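Local structure of quinoline 2-oxidoreductase large subunit (Pseudomonas putida, 1T3Q) at residues M42-A46 against S122-E128; S183-G189 against M302-G308; V499-L503 against N538-G543. The protein is the molybdenum-bearing subunit of a hydroxylase of the xanthine dehydrogenase family that oxidises quinoline at carbon 2, using a molybdopterin cytosine dinucleotide cofactor. All coordinates share one frame; numbering follows the deposited sequence.

Interaction 1 of 3, residues M42-A46 against S122-E128; sequences MLHVA and SSRAIAE
Ala46 and Ala127 meet methyl to methyl, CB to CB at 3.3 Å, a tight apolar contact that lets helix 124-128 settle on strand 43-46. Two alanines suit so close an approach, for the axes of these short segments pass 7.0 Å apart at 39°. Ala46 CB also touches Glu128 CG, and at the other end Leu43 CD2 reaches Ser122 CA.

His44 packs against the loop into the helix. With CG anti to its carbonyl carbon (chi1 -54°), the imidazole meets the chain obliquely, its CD2 3.3 Å from Ser122 O, while the His44 CB methylene lies 3.5 Å from Arg124 N.

Arg124 NH1 makes a weak, bent bond to Val45 O, and a water bridges the two. A second water joins Met42 O to Ser122 O. Arg124 NE gives a 2.9 Å salt bridge to Glu128 OE1, which lies in the guanidinium plane; NH2 pairs with Glu287, while Glu128 also binds Met1 N of the medium subunit. Ser123 OG accepts from Ile126 N at 3.0 Å, an N-cap bond.

Strand 115-121, antiparallel to 43-49, leads through Ser122 and Ser123 into this helix, which packs back on the sheet of the a/b hammerhead domain.

Interaction 2 of 3, residues S183-G189 against M302-G308; sequences SAGVVRG and MGLAFDG
Gly185 forms the hollow into which the Phe306 ring fits. The ring lies over the glycine, whose CA sits 3.9 Å from the centroid and 22° off the normal, a CH-pi contact. Phe306 reaches this place because its CG stands between its backbone N and carbonyl carbon (chi1 50°), which folds the ring across the neighbouring strand; glycine, having no side chain, leaves the ring this room. Val187 fills the ring's margin, its CG1 meeting CE2 edge-on at 3.8 Å, while its other methyl, CG2, rests 3.6 Å from Leu304 CB, the two side chains running side by side. Helix 375-393 packs on this face, with Ala389 and Gln392 against Phe306 and Leu385 against Met302, while Leu304 meets Phe312.

The other face carries Val186, Arg188 and Ala305. Ala305 CB packs against Ser183, 3.8 Å from OG, and against Ile179 and Phe180 of helix 177-182. Gly303 leaves space for the Arg188 chain, which bends at chi3 and makes a cation-pi contact with Phe180. Beyond the paired strands, Ala184 CB sits against Gly308 N.

Between the two faces, pairs of backbone hydrogen bonds join Gly185 with Phe306, Val187 with Leu304 and Gly189 with Met302; the shortest is Leu304 N to Val187 O, 2.8 Å. Gly185 O is gripped twice, by Phe306 N and by Ser183 OG at 2.9 Å, from opposite faces of its carbonyl plane.

This is an antiparallel ladder in a mixed sheet of the molybdopterin cofactor-binding domain, with helices packed on both faces.

Interaction 3 of 3, residues V499-L503 against N538-G543; sequences VTTSL and NTYGFG
Ser502 presses its CB against the backbone of Gly541, 3.2 Å from the amide N, with OG 3.4 Å from Gly541 CA. Glycine suits this place because, with no side chain, it lets the serine CB and hydroxyl lie against its backbone. Next to them the methyls of Thr500 and Thr539 meet, CG2 to CG2 at 3.7 Å, and Thr539 CG2 also lies 3.4 Å from Thr500 O. Leu503 CD1 reaches Gly543 O at 3.8 Å; the backbone angles of Gly543 are themselves suited to glycine. No direct hydrogen bond spans the segments, but a water donates to both Ser502 O and Gly541 O, satisfying two buried carbonyls.

A second shell holds these groups. Ser502 OG, placed between its backbone N and carbonyl carbon (chi1 38°), bonds to Ser486 O, and Gly541 N to Ser227 OG. Thr501 OG1 accepts from Leu503 N at 3.0 Å, an ST turn. Thr500 OG1 bonds to Gln532 and also to Asn538 of the second copy of this protein, whose Glu625 takes a bond from Thr539 N.

Leu503 packs on helix 510-522, and its side chain is about 6 Å from the bound pterin cytosine dinucleotide. Tyr545 and Ala546, just beyond Gly543, line the molybdenum pocket. The contact thus joins strand 497-501 and what follows it to the loop leading to that pocket in this cofactor-binding domain, beside a subunit interface.

How the interactions relate
Interaction 3 is wholly buried, whereas interactions 1 and 2 are partly buried and lie far from the chain's centre, interaction 2 on the side opposite both others. The three share no secondary-structure elements, and the nearest two, interactions 1 and 3, still have about 23 Å between nearest atoms. Their chemistry follows their places. Interaction 2 pairs strands through regular backbone bonds; interaction 1 sets a helix on a strand by alanine contact and adds charged groups that reach the medium subunit. Interaction 3 lacks direct hydrogen bonds across its segments and relies on small side chains and one water beside the cofactor and the second copy of this protein.

Interaction 1 of 3, residues M42-A46 against S122-E128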
ATOM      1  N   MET B  42      -0.923  -8.875 -10.805  1.00 23.19           N
ATOM      2  CA  MET B  42       0.078  -8.151 -11.579  1.00 23.48           C
ATOM      3  C   MET B  42       0.539  -8.875 -12.847  1.00 22.54           C
ATOM      4  O   MET B  42       0.918 -10.050 -12.802  1.00 21.27           O
ATOM      5  CB  MET B  42       1.279  -7.874 -10.672  1.00 25.00           C
ATOM      6  CG  MET B  42       2.299  -6.900 -11.196  1.00 29.23           C
ATOM      7  SD  MET B  42       3.437  -6.499  -9.857  0.50 26.58           S
ATOM      8  CE  MET B  42       4.170  -8.088  -9.534  1.00 29.40           C
ATOM      9  N   LEU B  43       0.512  -8.159 -13.971  1.00 19.45           N
ATOM     10  CA  LEU B  43       0.949  -8.695 -15.261  1.00 19.23           C
ATOM     11  C   LEU B  43       2.288  -8.070 -15.651  1.00 17.44           C
ATOM     12  O   LEU B  43       2.714  -7.067 -15.062  1.00 18.47           O
ATOM     13  CB  LEU B  43      -0.106  -8.422 -16.344  1.00 19.15           C
ATOM     14  CG  LEU B  43      -1.425  -9.180 -16.175  1.00 20.16           C
ATOM     15  CD1 LEU B  43      -2.453  -8.656 -17.165  1.00 20.70           C
ATOM     16  CD2 LEU B  43      -1.183 -10.675 -16.376  1.00 19.99           C
ATOM     17  N   HIS B  44       2.940  -8.649 -16.656  1.00 16.72           N
ATOM     18  CA  HIS B  44       4.255  -8.193 -17.085  1.00 17.54           C
ATOM     19  C   HIS B  44       4.359  -7.793 -18.547  1.00 19.08           C
ATOM     20  O   HIS B  44       3.806  -8.456 -19.427  1.00 19.34           O
ATOM     21  CB  HIS B  44       5.270  -9.294 -16.797  1.00 16.36           C
ATOM     22  CG  HIS B  44       5.251  -9.757 -15.375  1.00 17.56           C
ATOM     23  ND1 HIS B  44       6.206  -9.376 -14.457  1.00 17.69           N
ATOM     24  CD2 HIS B  44       4.362 -10.523 -14.699  1.00 18.99           C
ATOM     25  CE1 HIS B  44       5.904  -9.887 -13.276  1.00 17.50           C
ATOM     26  NE2 HIS B  44       4.790 -10.585 -13.396  1.00 18.91           N
ATOM     27  N   VAL B  45       5.088  -6.715 -18.806  1.00 18.08           N
ATOM     28  CA  VAL B  45       5.252  -6.257 -20.179  1.00 19.84           C
ATOM     29  C   VAL B  45       6.665  -6.515 -20.690  1.00 20.72           C
ATOM     30  O   VAL B  45       7.639  -6.441 -19.934  1.00 20.15           O
ATOM     31  CB  VAL B  45       4.926  -4.741 -20.311  1.00 23.42           C
ATOM     32  CG1 VAL B  45       5.945  -3.912 -19.556  1.00 24.00           C
ATOM     33  CG2 VAL B  45       4.895  -4.335 -21.785  1.00 23.66           C
ATOM     34  N   ALA B  46       6.760  -6.859 -21.974  1.00 17.06           N
ATOM     35  CA  ALA B  46       8.037  -7.089 -22.645  1.00 17.52           C
ATOM     36  C   ALA B  46       7.933  -6.301 -23.939  1.00 18.38           C
ATOM     37  O   ALA B  46       6.826  -6.066 -24.430  1.00 18.32           O
ATOM     38  CB  ALA B  46       8.242  -8.558 -22.946  1.00 17.59           C
ATOM     39  N   SER B 122       1.515 -13.202 -18.331  1.00 18.45           N
ATOM     40  CA  SER B 122       1.540 -13.672 -16.946  1.00 20.38           C
ATOM     41  C   SER B 122       2.907 -13.579 -16.280  1.00 20.56           C
ATOM     42  O   SER B 122       3.002 -13.536 -15.053  1.00 21.80           O
ATOM     43  CB  SER B 122       1.043 -15.119 -16.888  1.00 21.79           C
ATOM     44  OG  SER B 122       1.860 -15.944 -17.694  1.00 24.19           O
ATOM     45  N   SER B 123       3.964 -13.560 -17.085  1.00 21.18           N
ATOM     46  CA  SER B 123       5.321 -13.448 -16.561  1.00 21.25           C
ATOM     47  C   SER B 123       6.171 -12.725 -17.586  1.00 21.55           C
ATOM     48  O   SER B 123       5.819 -12.677 -18.766  1.00 21.66           O
ATOM     49  CB  SER B 123       5.927 -14.830 -16.294  1.00 22.19           C
ATOM     50  OG  SER B 123       6.385 -15.423 -17.497  1.00 20.11           O
ATOM     51  N   ARG B 124       7.284 -12.155 -17.138  1.00 20.23           N
ATOM     52  CA  ARG B 124       8.185 -11.450 -18.038  1.00 20.21           C
ATOM     53  C   ARG B 124       8.775 -12.426 -19.060  1.00 20.40           C
ATOM     54  O   ARG B 124       8.926 -12.092 -20.235  1.00 19.16           O
ATOM     55  CB  ARG B 124       9.303 -10.781 -17.228  1.00 20.44           C
ATOM     56  CG  ARG B 124      10.467 -10.260 -18.048  1.00 22.65           C
ATOM     57  CD  ARG B 124      10.089  -9.098 -18.954  1.00 22.79           C
ATOM     58  NE  ARG B 124      11.270  -8.639 -19.676  1.00 24.64           N
ATOM     59  CZ  ARG B 124      11.619  -7.364 -19.827  1.00 23.44           C
ATOM     60  NH1 ARG B 124      10.873  -6.398 -19.313  1.00 25.15           N
ATOM     61  NH2 ARG B 124      12.732  -7.058 -20.477  1.00 25.17           N
ATOM     62  N   ALA B 125       9.096 -13.638 -18.615  1.00 19.54           N
ATOM     63  CA  ALA B 125       9.673 -14.637 -19.510  1.00 19.14           C
ATOM     64  C   ALA B 125       8.716 -14.991 -20.647  1.00 18.07           C
ATOM     65  O   ALA B 125       9.131 -15.103 -21.803  1.00 18.70           O
ATOM     66  CB  ALA B 125      10.039 -15.894 -18.733  1.00 19.37           C
ATOM     67  N   ILE B 126       7.442 -15.168 -20.316  1.00 18.11           N
ATOM     68  CA  ILE B 126       6.439 -15.508 -21.321  1.00 19.57           C
ATOM     69  C   ILE B 126       6.182 -14.327 -22.251  1.00 19.62           C
ATOM     70  O   ILE B 126       5.939 -14.512 -23.444  1.00 20.07           O
ATOM     71  CB  ILE B 126       5.116 -15.960 -20.660  1.00 21.56           C
ATOM     72  CG1 ILE B 126       5.336 -17.300 -19.947  1.00 21.95           C
ATOM     73  CG2 ILE B 126       4.011 -16.102 -21.717  1.00 21.17           C
ATOM     74  CD1 ILE B 126       4.107 -17.829 -19.225  1.00 24.22           C
ATOM     75  N   ALA B 127       6.242 -13.110 -21.716  1.00 19.07           N
ATOM     76  CA  ALA B 127       6.027 -11.930 -22.548  1.00 18.52           C
ATOM     77  C   ALA B 127       7.143 -11.883 -23.577  1.00 18.52           C
ATOM     78  O   ALA B 127       6.919 -11.520 -24.736  1.00 19.06           O
ATOM     79  CB  ALA B 127       6.035 -10.663 -21.697  1.00 17.88           C
ATOM     80  N   GLU B 128       8.352 -12.241 -23.149  1.00 17.29           N
ATOM     81  CA  GLU B 128       9.494 -12.251 -24.055  1.00 17.63           C
ATOM     82  C   GLU B 128       9.330 -13.375 -25.074  1.00 18.34           C
ATOM     83  O   GLU B 128       9.652 -13.198 -26.248  1.00 20.96           O
ATOM     84  CB  GLU B 128      10.805 -12.423 -23.281  1.00 19.53           C
ATOM     85  CG  GLU B 128      11.229 -11.172 -22.508  1.00 20.51           C
ATOM     86  CD  GLU B 128      12.535 -11.361 -21.748  1.00 24.98           C
ATOM     87  OE1 GLU B 128      13.034 -10.374 -21.162  1.00 25.47           O
ATOM     88  OE2 GLU B 128      13.061 -12.493 -21.731  1.00 27.45           O
TER
HETATM   89  O   HOH W   1       0.769 -12.702 -13.574  1.00 37.19           O
HETATM   90  O   HOH W   2       8.622  -6.036 -17.454  1.00 20.77           O

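Interaction 2 of 3, residues S183-G189 against M302-G308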
ATOM      1  N   SER B 183      47.006  38.340 -31.071  1.00 23.96           N
ATOM      2  CA  SER B 183      47.333  38.026 -29.682  1.00 23.80           C
ATOM      3  C   SER B 183      48.709  37.382 -29.562  1.00 23.23           C
ATOM      4  O   SER B 183      49.180  36.725 -30.491  1.00 24.55           O
ATOM      5  CB  SER B 183      46.275  37.095 -29.083  1.00 24.42           C
ATOM      6  OG  SER B 183      46.208  35.873 -29.802  1.00 26.23           O
ATOM      7  N   ALA B 184      49.352  37.575 -28.414  1.00 22.16           N
ATOM      8  CA  ALA B 184      50.673  37.008 -28.171  1.00 22.87           C
ATOM      9  C   ALA B 184      50.599  35.487 -28.249  1.00 23.00           C
ATOM     10  O   ALA B 184      51.530  34.829 -28.716  1.00 23.05           O
ATOM     11  CB  ALA B 184      51.182  37.434 -26.797  1.00 21.80           C
ATOM     12  N   GLY B 185      49.484  34.933 -27.788  1.00 23.26           N
ATOM     13  CA  GLY B 185      49.332  33.494 -27.813  1.00 22.80           C
ATOM     14  C   GLY B 185      47.944  33.011 -28.159  1.00 21.96           C
ATOM     15  O   GLY B 185      46.947  33.718 -27.986  1.00 21.17           O
ATOM     16  N   VAL B 186      47.887  31.783 -28.658  1.00 21.84           N
ATOM     17  CA  VAL B 186      46.628  31.160 -29.026  1.00 20.89           C
ATOM     18  C   VAL B 186      46.729  29.653 -28.827  1.00 20.99           C
ATOM     19  O   VAL B 186      47.771  29.057 -29.085  1.00 20.77           O
ATOM     20  CB  VAL B 186      46.279  31.413 -30.516  1.00 21.34           C
ATOM     21  CG1 VAL B 186      45.084  30.564 -30.921  1.00 20.96           C
ATOM     22  CG2 VAL B 186      45.984  32.892 -30.751  1.00 20.93           C
ATOM     23  N   VAL B 187      45.647  29.055 -28.342  1.00 20.83           N
ATOM     24  CA  VAL B 187      45.564  27.610 -28.174  1.00 21.05           C
ATOM     25  C   VAL B 187      44.184  27.252 -28.684  1.00 21.91           C
ATOM     26  O   VAL B 187      43.215  27.968 -28.417  1.00 22.74           O
ATOM     27  CB  VAL B 187      45.698  27.152 -26.698  1.00 22.09           C
ATOM     28  CG1 VAL B 187      47.134  27.332 -26.232  1.00 23.31           C
ATOM     29  CG2 VAL B 187      44.730  27.920 -25.806  1.00 20.66           C
ATOM     30  N   ARG B 188      44.093  26.157 -29.430  1.00 21.90           N
ATOM     31  CA  ARG B 188      42.819  25.731 -29.984  1.00 23.50           C
ATOM     32  C   ARG B 188      42.707  24.219 -29.924  1.00 22.78           C
ATOM     33  O   ARG B 188      43.709  23.508 -29.881  1.00 21.66           O
ATOM     34  CB  ARG B 188      42.697  26.189 -31.442  1.00 26.99           C
ATOM     35  CG  ARG B 188      43.237  27.592 -31.680  1.00 33.48           C
ATOM     36  CD  ARG B 188      42.978  28.109 -33.092  1.00 38.75           C
ATOM     37  NE  ARG B 188      41.749  28.894 -33.166  1.00 43.98           N
ATOM     38  CZ  ARG B 188      41.599  29.980 -33.918  1.00 46.65           C
ATOM     39  NH1 ARG B 188      42.603  30.419 -34.669  1.00 47.65           N
ATOM     40  NH2 ARG B 188      40.447  30.639 -33.911  1.00 49.21           N
ATOM     41  N   GLY B 189      41.477  23.735 -29.916  1.00 22.29           N
ATOM     42  CA  GLY B 189      41.266  22.307 -29.879  1.00 22.79           C
ATOM     43  C   GLY B 189      39.908  21.932 -30.419  1.00 23.19           C
ATOM     44  O   GLY B 189      38.954  22.713 -30.360  1.00 23.65           O
ATOM     45  N   MET B 302      36.952  24.761 -29.731  1.00 20.26           N
ATOM     46  CA  MET B 302      37.264  25.905 -28.895  1.00 20.36           C
ATOM     47  C   MET B 302      38.609  26.546 -29.180  1.00 20.93           C
ATOM     48  O   MET B 302      39.573  25.877 -29.552  1.00 22.40           O
ATOM     49  CB  MET B 302      37.197  25.477 -27.427  1.00 21.25           C
ATOM     50  CG  MET B 302      37.242  26.620 -26.428  1.00 23.01           C
ATOM     51  SD  MET B 302      37.133  26.018 -24.726  1.00 21.72           S
ATOM     52  CE  MET B 302      35.400  25.702 -24.581  1.00 21.11           C
ATOM     53  N   GLY B 303      38.656  27.862 -29.000  1.00 21.38           N
ATOM     54  CA  GLY B 303      39.881  28.607 -29.217  1.00 20.04           C
ATOM     55  C   GLY B 303      40.012  29.628 -28.106  1.00 19.42           C
ATOM     56  O   GLY B 303      39.026  30.245 -27.710  1.00 20.71           O
ATOM     57  N   LEU B 304      41.223  29.793 -27.589  1.00 20.43           N
ATOM     58  CA  LEU B 304      41.482  30.748 -26.521  1.00 20.25           C
ATOM     59  C   LEU B 304      42.658  31.629 -26.913  1.00 19.44           C
ATOM     60  O   LEU B 304      43.721  31.135 -27.277  1.00 20.42           O
ATOM     61  CB  LEU B 304      41.800  30.009 -25.217  1.00 21.22           C
ATOM     62  CG  LEU B 304      42.137  30.840 -23.975  1.00 22.98           C
ATOM     63  CD1 LEU B 304      40.925  31.654 -23.547  1.00 22.72           C
ATOM     64  CD2 LEU B 304      42.562  29.902 -22.842  1.00 24.99           C
ATOM     65  N   ALA B 305      42.454  32.937 -26.859  1.00 20.72           N
ATOM     66  CA  ALA B 305      43.504  33.892 -27.193  1.00 20.56           C
ATOM     67  C   ALA B 305      43.945  34.529 -25.881  1.00 20.43           C
ATOM     68  O   ALA B 305      43.118  34.779 -25.011  1.00 20.85           O
ATOM     69  CB  ALA B 305      42.967  34.954 -28.145  1.00 21.69           C
ATOM     70  N   PHE B 306      45.240  34.785 -25.735  1.00 20.93           N
ATOM     71  CA  PHE B 306      45.749  35.377 -24.505  1.00 21.69           C
ATOM     72  C   PHE B 306      46.982  36.240 -24.740  1.00 21.39           C
ATOM     73  O   PHE B 306      47.665  36.099 -25.751  1.00 21.62           O
ATOM     74  CB  PHE B 306      46.053  34.266 -23.491  1.00 21.07           C
ATOM     75  CG  PHE B 306      46.895  33.146 -24.045  1.00 20.40           C
ATOM     76  CD1 PHE B 306      48.278  33.170 -23.925  1.00 20.31           C
ATOM     77  CD2 PHE B 306      46.297  32.066 -24.691  1.00 20.54           C
ATOM     78  CE1 PHE B 306      49.059  32.130 -24.438  1.00 20.89           C
ATOM     79  CE2 PHE B 306      47.065  31.026 -25.206  1.00 21.53           C
ATOM     80  CZ  PHE B 306      48.449  31.055 -25.080  1.00 19.89           C
ATOM     81  N   ASP B 307      47.267  37.140 -23.805  1.00 22.88           N
ATOM     82  CA  ASP B 307      48.425  38.007 -23.954  1.00 25.02           C
ATOM     83  C   ASP B 307      49.679  37.387 -23.338  1.00 25.80           C
ATOM     84  O   ASP B 307      49.632  36.280 -22.792  1.00 25.33           O
ATOM     85  CB  ASP B 307      48.135  39.402 -23.369  1.00 25.56           C
ATOM     86  CG  ASP B 307      48.082  39.426 -21.848  1.00 27.83           C
ATOM     87  OD1 ASP B 307      47.643  40.461 -21.299  1.00 27.29           O
ATOM     88  OD2 ASP B 307      48.488  38.443 -21.194  1.00 27.26           O
ATOM     89  N   GLY B 308      50.796  38.100 -23.440  1.00 25.09           N
ATOM     90  CA  GLY B 308      52.058  37.599 -22.926  1.00 24.33           C
ATOM     91  C   GLY B 308      52.101  37.271 -21.449  1.00 24.79           C
ATOM     92  O   GLY B 308      53.019  36.591 -20.994  1.00 24.20           O
TER

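Interaction 3 of 3, residues V499-L503 against N538-G543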
ATOM      1  N   VAL B 499       7.184  16.270   7.923  1.00 16.62           N
ATOM      2  CA  VAL B 499       7.479  17.055   6.730  1.00 18.16           C
ATOM      3  C   VAL B 499       7.111  16.260   5.483  1.00 19.01           C
ATOM      4  O   VAL B 499       7.388  15.063   5.399  1.00 20.27           O
ATOM      5  CB  VAL B 499       8.988  17.402   6.653  1.00 16.10           C
ATOM      6  CG1 VAL B 499       9.284  18.212   5.399  1.00 17.53           C
ATOM      7  CG2 VAL B 499       9.405  18.172   7.893  1.00 18.12           C
ATOM      8  N   THR B 500       6.472  16.922   4.524  1.00 18.22           N
ATOM      9  CA  THR B 500       6.112  16.267   3.276  1.00 18.34           C
ATOM     10  C   THR B 500       6.792  17.043   2.160  1.00 18.23           C
ATOM     11  O   THR B 500       6.672  18.268   2.067  1.00 17.42           O
ATOM     12  CB  THR B 500       4.588  16.250   3.040  1.00 19.30           C
ATOM     13  OG1 THR B 500       3.937  15.631   4.157  1.00 18.52           O
ATOM     14  CG2 THR B 500       4.257  15.447   1.778  1.00 18.84           C
ATOM     15  N   THR B 501       7.537  16.332   1.328  1.00 17.94           N
ATOM     16  CA  THR B 501       8.244  16.973   0.235  1.00 19.34           C
ATOM     17  C   THR B 501       7.914  16.356  -1.119  1.00 20.92           C
ATOM     18  O   THR B 501       7.473  15.210  -1.219  1.00 19.31           O
ATOM     19  CB  THR B 501       9.767  16.915   0.461  1.00 18.83           C
ATOM     20  OG1 THR B 501      10.430  17.640  -0.579  1.00 20.06           O
ATOM     21  CG2 THR B 501      10.259  15.472   0.467  1.00 19.99           C
ATOM     22  N   SER B 502       8.129  17.155  -2.154  1.00 21.80           N
ATOM     23  CA  SER B 502       7.894  16.770  -3.530  1.00 22.70           C
ATOM     24  C   SER B 502       9.217  16.268  -4.112  1.00 22.97           C
ATOM     25  O   SER B 502       9.273  15.756  -5.231  1.00 22.58           O
ATOM     26  CB  SER B 502       7.396  17.992  -4.298  1.00 26.19           C
ATOM     27  OG  SER B 502       8.082  19.160  -3.853  1.00 26.54           O
ATOM     28  N   LEU B 503      10.282  16.432  -3.335  1.00 20.10           N
ATOM     29  CA  LEU B 503      11.613  15.980  -3.731  1.00 21.64           C
ATOM     30  C   LEU B 503      11.642  14.450  -3.673  1.00 22.18           C
ATOM     31  O   LEU B 503      11.125  13.852  -2.729  1.00 23.20           O
ATOM     32  CB  LEU B 503      12.660  16.549  -2.765  1.00 20.15           C
ATOM     33  CG  LEU B 503      13.474  17.801  -3.119  1.00 24.96           C
ATOM     34  CD1 LEU B 503      12.753  18.666  -4.121  1.00 23.77           C
ATOM     35  CD2 LEU B 503      13.774  18.574  -1.842  1.00 21.43           C
ATOM     36  N   ASN B 538       0.133  14.959  -1.717  1.00 16.98           N
ATOM     37  CA  ASN B 538       0.302  16.284  -1.124  1.00 17.99           C
ATOM     38  C   ASN B 538       1.630  16.895  -1.556  1.00 17.81           C
ATOM     39  O   ASN B 538       2.625  16.189  -1.735  1.00 17.64           O
ATOM     40  CB  ASN B 538       0.216  16.205   0.407  1.00 18.40           C
ATOM     41  CG  ASN B 538      -1.156  15.746   0.892  1.00 22.77           C
ATOM     42  OD1 ASN B 538      -1.436  14.545   0.978  1.00 21.19           O
ATOM     43  ND2 ASN B 538      -2.026  16.703   1.188  1.00 24.06           N
ATOM     44  N   THR B 539       1.616  18.220  -1.698  1.00 17.96           N
ATOM     45  CA  THR B 539       2.733  19.048  -2.153  1.00 17.09           C
ATOM     46  C   THR B 539       2.894  18.852  -3.657  1.00 18.51           C
ATOM     47  O   THR B 539       2.296  17.950  -4.240  1.00 18.85           O
ATOM     48  CB  THR B 539       4.103  18.747  -1.447  1.00 19.26           C
ATOM     49  OG1 THR B 539       4.671  17.529  -1.945  1.00 18.71           O
ATOM     50  CG2 THR B 539       3.928  18.666   0.059  1.00 16.27           C
ATOM     51  N   TYR B 540       3.684  19.714  -4.281  1.00 16.76           N
ATOM     52  CA  TYR B 540       3.920  19.640  -5.717  1.00 18.35           C
ATOM     53  C   TYR B 540       5.271  20.258  -6.021  1.00 18.34           C
ATOM     54  O   TYR B 540       5.561  21.374  -5.582  1.00 19.85           O
ATOM     55  CB  TYR B 540       2.822  20.402  -6.470  1.00 16.65           C
ATOM     56  CG  TYR B 540       2.877  20.213  -7.967  1.00 14.88           C
ATOM     57  CD1 TYR B 540       3.809  20.896  -8.745  1.00 14.85           C
ATOM     58  CD2 TYR B 540       2.018  19.317  -8.600  1.00 15.73           C
ATOM     59  CE1 TYR B 540       3.885  20.691 -10.124  1.00 18.56           C
ATOM     60  CE2 TYR B 540       2.088  19.102  -9.975  1.00 16.92           C
ATOM     61  CZ  TYR B 540       3.021  19.788 -10.728  1.00 16.77           C
ATOM     62  OH  TYR B 540       3.108  19.551 -12.079  1.00 19.36           O
ATOM     63  N   GLY B 541       6.100  19.545  -6.773  1.00 19.43           N
ATOM     64  CA  GLY B 541       7.413  20.077  -7.088  1.00 20.42           C
ATOM     65  C   GLY B 541       8.070  19.444  -8.294  1.00 21.22           C
ATOM     66  O   GLY B 541       7.663  18.378  -8.748  1.00 23.80           O
ATOM     67  N   PHE B 542       9.099  20.103  -8.808  1.00 22.11           N
ATOM     68  CA  PHE B 542       9.813  19.612  -9.976  1.00 26.56           C
ATOM     69  C   PHE B 542      10.742  18.433  -9.681  1.00 26.43           C
ATOM     70  O   PHE B 542      11.247  17.794 -10.601  1.00 28.31           O
ATOM     71  CB  PHE B 542      10.593  20.765 -10.621  1.00 28.92           C
ATOM     72  CG  PHE B 542       9.756  21.633 -11.530  1.00 32.45           C
ATOM     73  CD1 PHE B 542       8.497  22.083 -11.129  1.00 32.27           C
ATOM     74  CD2 PHE B 542      10.222  21.994 -12.793  1.00 33.48           C
ATOM     75  CE1 PHE B 542       7.717  22.876 -11.973  1.00 32.84           C
ATOM     76  CE2 PHE B 542       9.445  22.791 -13.649  1.00 34.23           C
ATOM     77  CZ  PHE B 542       8.192  23.231 -13.236  1.00 32.46           C
ATOM     78  N   GLY B 543      10.970  18.145  -8.402  1.00 26.65           N
ATOM     79  CA  GLY B 543      11.825  17.024  -8.050  1.00 25.51           C
ATOM     80  C   GLY B 543      13.292  17.354  -7.851  1.00 26.43           C
ATOM     81  O   GLY B 543      13.678  18.519  -7.768  1.00 24.15           O
TER
HETATM   82  O   HOH W   3       8.337  15.960  -7.919  1.00 31.08           O